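Local coordinates for ketosynthase (Streptomyces sp. MSC090213JE08, PDB 6KXD), which probably condenses fatty acyl-ACP with malonyl-ACP to give a 3-oxoacyl-ACP, as the ketosynthase of a highly reducing type II polyketide synthase, at residues D275-G280 with S313-D318. Residues are numbered along the deposited sequence; the frame is centred on the assembly and turned at random.
Sequences DGIARG and SAAIVD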
ATOM      1  N   ASP A 275     -14.510  17.557  -5.071  1.00 41.78           N
ATOM      2  CA  ASP A 275     -14.666  17.795  -3.609  1.00 48.75           C
ATOM      3  C   ASP A 275     -13.589  17.010  -2.846  1.00 44.75           C
ATOM      4  O   ASP A 275     -12.968  17.525  -1.893  1.00 43.21           O
ATOM      5  CB  ASP A 275     -16.083  17.415  -3.145  1.00 49.99           C
ATOM      6  CG  ASP A 275     -17.166  18.389  -3.610  1.00 68.13           C
ATOM      7  OD1 ASP A 275     -16.828  19.379  -4.332  1.00 68.69           O
ATOM      8  OD2 ASP A 275     -18.340  18.173  -3.231  1.00 74.36           O
ATOM      9  N   GLY A 276     -13.367  15.768  -3.297  1.00 44.24           N
ATOM     10  CA  GLY A 276     -12.380  14.892  -2.694  1.00 42.66           C
ATOM     11  C   GLY A 276     -10.972  15.458  -2.804  1.00 37.23           C
ATOM     12  O   GLY A 276     -10.217  15.554  -1.825  1.00 39.08           O
ATOM     13  N   ILE A 277     -10.592  15.896  -4.003  1.00 40.24           N
ATOM     14  CA  ILE A 277      -9.273  16.533  -4.165  1.00 42.12           C
ATOM     15  C   ILE A 277      -9.194  17.796  -3.292  1.00 41.23           C
ATOM     16  O   ILE A 277      -8.203  18.045  -2.624  1.00 39.49           O
ATOM     17  CB  ILE A 277      -8.973  16.842  -5.636  1.00 42.33           C
ATOM     18  CG1 ILE A 277      -9.033  15.579  -6.499  1.00 47.39           C
ATOM     19  CG2 ILE A 277      -7.626  17.553  -5.763  1.00 46.89           C
ATOM     20  CD1 ILE A 277      -8.861  15.833  -7.954  1.00 46.45           C
ATOM     21  N   ALA A 278     -10.239  18.629  -3.328  1.00 40.70           N
ATOM     22  CA  ALA A 278     -10.221  19.874  -2.587  1.00 43.60           C
ATOM     23  C   ALA A 278     -10.054  19.593  -1.083  1.00 42.79           C
ATOM     24  O   ALA A 278      -9.275  20.234  -0.404  1.00 42.00           O
ATOM     25  CB  ALA A 278     -11.484  20.672  -2.897  1.00 44.79           C
ATOM     26  N   ARG A 279     -10.755  18.582  -0.571  1.00 41.53           N
ATOM     27  CA  ARG A 279     -10.641  18.217   0.849  1.00 46.00           C
ATOM     28  C   ARG A 279      -9.197  17.846   1.188  1.00 40.99           C
ATOM     29  O   ARG A 279      -8.706  18.185   2.203  1.00 40.05           O
ATOM     30  CB  ARG A 279     -11.600  17.071   1.177  1.00 49.73           C
ATOM     31  CG  ARG A 279     -12.948  17.534   1.710  1.00 61.03           C
ATOM     32  CD  ARG A 279     -13.792  16.399   2.300  1.00 67.18           C
ATOM     33  NE  ARG A 279     -13.018  15.238   2.754  1.00 75.77           N
ATOM     34  CZ  ARG A 279     -12.420  15.120   3.944  1.00 66.78           C
ATOM     35  NH1 ARG A 279     -12.555  16.046   4.885  1.00 59.42           N
ATOM     36  NH2 ARG A 279     -11.671  14.059   4.176  1.00 75.70           N
ATOM     37  N   GLY A 280      -8.578  17.042   0.334  1.00 43.12           N
ATOM     38  CA  GLY A 280      -7.197  16.633   0.520  1.00 39.05           C
ATOM     39  C   GLY A 280      -6.253  17.816   0.578  1.00 43.97           C
ATOM     40  O   GLY A 280      -5.408  17.909   1.455  1.00 42.61           O
ATOM     41  N   SER A 313      -8.156  20.929 -11.665  1.00 49.35           N
ATOM     42  CA  SER A 313      -8.153  22.355 -11.795  1.00 49.06           C
ATOM     43  C   SER A 313      -9.298  22.960 -10.962  1.00 43.44           C
ATOM     44  O   SER A 313      -9.105  23.917 -10.244  1.00 47.73           O
ATOM     45  CB  SER A 313      -8.294  22.740 -13.244  1.00 52.24           C
ATOM     46  OG  SER A 313      -8.330  24.134 -13.329  1.00 52.91           O
ATOM     47  N   ALA A 314     -10.481  22.373 -11.114  1.00 45.85           N
ATOM     48  CA  ALA A 314     -11.671  22.853 -10.429  1.00 47.89           C
ATOM     49  C   ALA A 314     -11.438  22.797  -8.918  1.00 50.46           C
ATOM     50  O   ALA A 314     -11.851  23.678  -8.210  1.00 44.94           O
ATOM     51  CB  ALA A 314     -12.875  22.044 -10.843  1.00 49.09           C
ATOM     52  N   ALA A 315     -10.757  21.738  -8.431  1.00 45.25           N
ATOM     53  CA  ALA A 315     -10.565  21.567  -7.017  1.00 46.26           C
ATOM     54  C   ALA A 315      -9.595  22.616  -6.499  1.00 45.13           C
ATOM     55  O   ALA A 315      -9.739  23.147  -5.376  1.00 47.39           O
ATOM     56  CB  ALA A 315     -10.065  20.161  -6.740  1.00 46.44           C
ATOM     57  N   ILE A 316      -8.545  22.842  -7.296  1.00 46.41           N
ATOM     58  CA  ILE A 316      -7.527  23.814  -6.979  1.00 46.18           C
ATOM     59  C   ILE A 316      -8.193  25.206  -6.870  1.00 47.33           C
ATOM     60  O   ILE A 316      -7.971  25.930  -5.905  1.00 47.23           O
ATOM     61  CB  ILE A 316      -6.372  23.772  -8.005  1.00 49.13           C
ATOM     62  CG1 ILE A 316      -5.519  22.514  -7.796  1.00 49.29           C
ATOM     63  CG2 ILE A 316      -5.510  25.028  -7.903  1.00 48.01           C
ATOM     64  CD1 ILE A 316      -4.590  22.180  -8.946  1.00 48.44           C
ATOM     65  N   VAL A 317      -9.027  25.530  -7.849  1.00 52.77           N
ATOM     66  CA  VAL A 317      -9.701  26.828  -7.886  1.00 55.45           C
ATOM     67  C   VAL A 317     -10.697  26.918  -6.717  1.00 59.45           C
ATOM     68  O   VAL A 317     -10.836  27.979  -6.103  1.00 61.97           O
ATOM     69  CB  VAL A 317     -10.362  27.067  -9.258  1.00 60.39           C
ATOM     70  CG1 VAL A 317     -11.257  28.303  -9.240  1.00 65.20           C
ATOM     71  CG2 VAL A 317      -9.338  27.167 -10.375  1.00 63.18           C
ATOM     72  N   ASP A 318     -11.364  25.806  -6.364  1.00 56.03           N
ATOM     73  CA  ASP A 318     -12.211  25.796  -5.176  1.00 58.49           C
ATOM     74  C   ASP A 318     -11.425  26.220  -3.943  1.00 57.45           C
ATOM     75  O   ASP A 318     -11.931  26.988  -3.136  1.00 52.24           O
ATOM     76  CB  ASP A 318     -12.799  24.430  -4.841  1.00 65.11           C
ATOM     77  CG  ASP A 318     -13.989  24.045  -5.685  1.00 72.94           C
ATOM     78  OD1 ASP A 318     -14.492  24.917  -6.425  1.00 70.84           O
ATOM     79  OD2 ASP A 318     -14.392  22.864  -5.593  1.00 74.50           O
TER
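The helical segments 275-280 and 313-318 run in roughly the same direction, crossing at -46° with their axes 8.2 Å apart, and approach most closely where the CA atoms of A278 and A315 lie 4.8 Å from each other. Small side chains permit this spacing. The methyl of A315 sits against the neighbouring pair I277 and A278: its CB lies 3.7 Å from CB of I277 and equally near the CG2 branch, and the same methyl also lies 3.7 Å from the backbone N of A278. I277 holds CG2 anti to its own backbone N, which lays that methyl alongside A315. The methyl of A278 lies 4.1 Å from that of A315 (CB to CB), and its CB is 3.9 Å from the carbonyl O of A315. No hydrogen bond joins the two segments. At the exposed margin the carboxylates of D275 and D318 come near each other, with OD1 of D275 4.4 Å from OD2 of D318; R274 forms a salt bridge with OD1 of D318, which probably eases the repulsion. Close alanine-mediated pairing thus joins helices 274-288 and 306-320 beside strand 387-394, where I277 touches S393 and I316 touches N391, in the C-terminal half of the thiolase-like fold.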